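Local coordinates for insecticidal protein (Brevibacillus laterosporus, PDB 7ML9) that probably forms beta-barrel pores in membranes, as an insecticidal toxin of the epsilon-toxin/MTX2 family active against the western corn rootworm, at residues 239-244 with 263-268. Sequence-based numbering, arbitrary orientation.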
ATOM      1  N   GLY A 239     -35.748  -8.369  -3.382  1.00 19.41           N
ATOM      2  CA  GLY A 239     -34.421  -7.814  -3.156  1.00 18.09           C
ATOM      3  C   GLY A 239     -34.140  -7.694  -1.674  1.00 18.98           C
ATOM      4  O   GLY A 239     -35.021  -7.325  -0.897  1.00 19.41           O
ATOM      5  N   VAL A 240     -32.909  -8.027  -1.285  1.00 16.94           N
ATOM      6  CA  VAL A 240     -32.437  -7.885   0.087  1.00 13.51           C
ATOM      7  C   VAL A 240     -31.031  -7.272   0.038  1.00 13.36           C
ATOM      8  O   VAL A 240     -30.244  -7.601  -0.852  1.00 13.96           O
ATOM      9  CB  VAL A 240     -32.409  -9.244   0.820  1.00 17.44           C
ATOM     10  CG1 VAL A 240     -31.791  -9.083   2.217  1.00 18.63           C
ATOM     11  CG2 VAL A 240     -33.844  -9.832   0.939  1.00 20.12           C
ATOM     12  N   ASN A 241     -30.719  -6.397   0.994  1.00 14.69           N
ATOM     13  CA  ASN A 241     -29.415  -5.722   1.021  1.00 18.09           C
ATOM     14  C   ASN A 241     -28.267  -6.729   1.024  1.00 18.30           C
ATOM     15  O   ASN A 241     -28.364  -7.824   1.586  1.00 14.98           O
ATOM     16  CB  ASN A 241     -29.307  -4.794   2.242  1.00 19.93           C
ATOM     17  CG  ASN A 241     -29.296  -5.555   3.588  1.00 25.00           C
ATOM     18  OD1 ASN A 241     -28.263  -6.053   4.029  1.00 20.34           O
ATOM     19  ND2 ASN A 241     -30.442  -5.603   4.251  1.00 19.89           N
ATOM     20  N   ILE A 242     -27.161  -6.345   0.379  1.00 15.70           N
ATOM     21  CA  ILE A 242     -26.093  -7.306   0.145  1.00 15.47           C
ATOM     22  C   ILE A 242     -25.419  -7.704   1.453  1.00 11.63           C
ATOM     23  O   ILE A 242     -24.873  -8.806   1.555  1.00 16.54           O
ATOM     24  CB  ILE A 242     -25.055  -6.763  -0.868  1.00 15.69           C
ATOM     25  CG1 ILE A 242     -24.619  -5.348  -0.492  1.00 14.60           C
ATOM     26  CG2 ILE A 242     -25.595  -6.800  -2.308  1.00 14.62           C
ATOM     27  CD1 ILE A 242     -23.410  -4.844  -1.355  1.00 15.62           C
ATOM     28  N   GLY A 243     -25.429  -6.831   2.465  1.00 15.33           N
ATOM     29  CA  GLY A 243     -24.790  -7.194   3.724  1.00 17.77           C
ATOM     30  C   GLY A 243     -25.443  -8.408   4.365  1.00 17.17           C
ATOM     31  O   GLY A 243     -24.761  -9.315   4.859  1.00 16.12           O
ATOM     32  N   ALA A 244     -26.775  -8.448   4.352  1.00 19.19           N
ATOM     33  CA  ALA A 244     -27.480  -9.593   4.919  1.00 21.38           C
ATOM     34  C   ALA A 244     -27.315 -10.824   4.045  1.00 16.02           C
ATOM     35  O   ALA A 244     -27.153 -11.937   4.559  1.00 16.76           O
ATOM     36  CB  ALA A 244     -28.965  -9.264   5.103  1.00 22.98           C
ATOM     37  N   SER A 263     -20.942  -5.435   6.499  1.00 17.06           N
ATOM     38  CA  SER A 263     -20.839  -4.228   7.317  1.00 23.24           C
ATOM     39  C   SER A 263     -22.236  -3.609   7.345  1.00 21.85           C
ATOM     40  O   SER A 263     -22.545  -2.676   6.598  1.00 20.71           O
ATOM     41  CB  SER A 263     -19.790  -3.257   6.772  1.00 24.66           C
ATOM     42  OG  SER A 263     -19.764  -2.057   7.525  1.00 26.33           O
ATOM     43  N   GLY A 264     -23.090  -4.156   8.214  1.00 24.46           N
ATOM     44  CA  GLY A 264     -24.485  -3.741   8.224  1.00 23.27           C
ATOM     45  C   GLY A 264     -25.138  -4.115   6.898  1.00 19.62           C
ATOM     46  O   GLY A 264     -25.034  -5.254   6.432  1.00 20.55           O
ATOM     47  N   ARG A 265     -25.795  -3.141   6.263  1.00 18.98           N
ATOM     48  CA  ARG A 265     -26.405  -3.370   4.950  1.00 17.28           C
ATOM     49  C   ARG A 265     -25.391  -3.407   3.809  1.00 20.93           C
ATOM     50  O   ARG A 265     -25.746  -3.844   2.708  1.00 19.06           O
ATOM     51  CB  ARG A 265     -27.445  -2.280   4.653  1.00 21.37           C
ATOM     52  CG  ARG A 265     -28.587  -2.190   5.667  1.00 25.49           C
ATOM     53  CD  ARG A 265     -29.511  -0.999   5.362  1.00 28.86           C
ATOM     54  NE  ARG A 265     -30.005  -1.034   3.982  1.00 29.19           N
ATOM     55  CZ  ARG A 265     -31.088  -1.702   3.594  1.00 35.21           C
ATOM     56  NH1 ARG A 265     -31.798  -2.382   4.486  1.00 36.12           N
ATOM     57  NH2 ARG A 265     -31.461  -1.690   2.318  1.00 30.11           N
ATOM     58  N   ASP A 266     -24.151  -2.971   4.036  1.00 19.45           N
ATOM     59  CA  ASP A 266     -23.134  -2.906   2.997  1.00 18.89           C
ATOM     60  C   ASP A 266     -22.177  -4.088   3.131  1.00 18.15           C
ATOM     61  O   ASP A 266     -22.289  -4.922   4.039  1.00 17.89           O
ATOM     62  CB  ASP A 266     -22.356  -1.578   3.081  1.00 19.55           C
ATOM     63  CG  ASP A 266     -23.271  -0.360   3.148  1.00 28.44           C
ATOM     64  OD1 ASP A 266     -24.056  -0.135   2.189  1.00 27.46           O
ATOM     65  OD2 ASP A 266     -23.214   0.371   4.169  1.00 30.51           O
ATOM     66  N   VAL A 267     -21.219  -4.162   2.208  1.00 15.64           N
ATOM     67  CA  VAL A 267     -20.122  -5.110   2.321  1.00 13.20           C
ATOM     68  C   VAL A 267     -18.818  -4.345   2.111  1.00 18.33           C
ATOM     69  O   VAL A 267     -18.766  -3.332   1.402  1.00 18.22           O
ATOM     70  CB  VAL A 267     -20.217  -6.294   1.323  1.00 16.47           C
ATOM     71  CG1 VAL A 267     -21.624  -6.992   1.361  1.00 14.10           C
ATOM     72  CG2 VAL A 267     -19.910  -5.831  -0.044  1.00 23.05           C
ATOM     73  N   ILE A 268     -17.762  -4.833   2.745  1.00 17.02           N
ATOM     74  CA  ILE A 268     -16.410  -4.310   2.542  1.00 19.63           C
ATOM     75  C   ILE A 268     -15.638  -5.337   1.733  1.00 15.60           C
ATOM     76  O   ILE A 268     -15.607  -6.521   2.090  1.00 17.46           O
ATOM     77  CB  ILE A 268     -15.714  -4.019   3.883  1.00 18.37           C
ATOM     78  CG1 ILE A 268     -16.466  -2.939   4.647  1.00 22.51           C
ATOM     79  CG2 ILE A 268     -14.250  -3.621   3.659  1.00 20.25           C
ATOM     80  CD1 ILE A 268     -16.042  -2.829   6.099  1.00 20.54           C
TER
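Two torsions bring Asn241 and Arg265 together: chi1 of Asn241, 66°, sets its amide between the backbone N and the carbonyl carbon, and the bend at chi3 of Arg265, 54°, brings the guanidinium over the CB of Asn241. That CB sits over the centre of the guanidinium face, 3.7 Å above its plane. The amide and guanidinium planes stand 50° apart, and the two side chains cross at about a right angle. Asn241 ND2 lies 3.5 Å from Arg265 NH1, two N-H donors side by side, making this a packing contact with no hydrogen bond in it. The carbonyl branch, OD1, turns back to its own chain and accepts from Ala244 N at 2.8 Å, the N-cap bond of helix 242-252. Next to it, Gly243 N in the first turn of the helix donates to Arg265 O at 3.0 Å, approaching from well above the carbonyl plane. Gly243, with no side chain, brings its CA within 3.3 Å of Gly264 O in a CA-H...O contact, and close to Asp266 O as well. On the buried side, Ile242 CD1 meets Val267 CG2 at 3.9 Å, and Val267 also reaches Val223 and Leu246. Both segments pair with the same edge of strand 201-229, Val240 and Ile242 with Ala227 and Gly225, and Val267 next along with Val223. The result is an N-capped helix start docked against the type II' turn of the beta hairpin formed by strands 260-263 and 266-289.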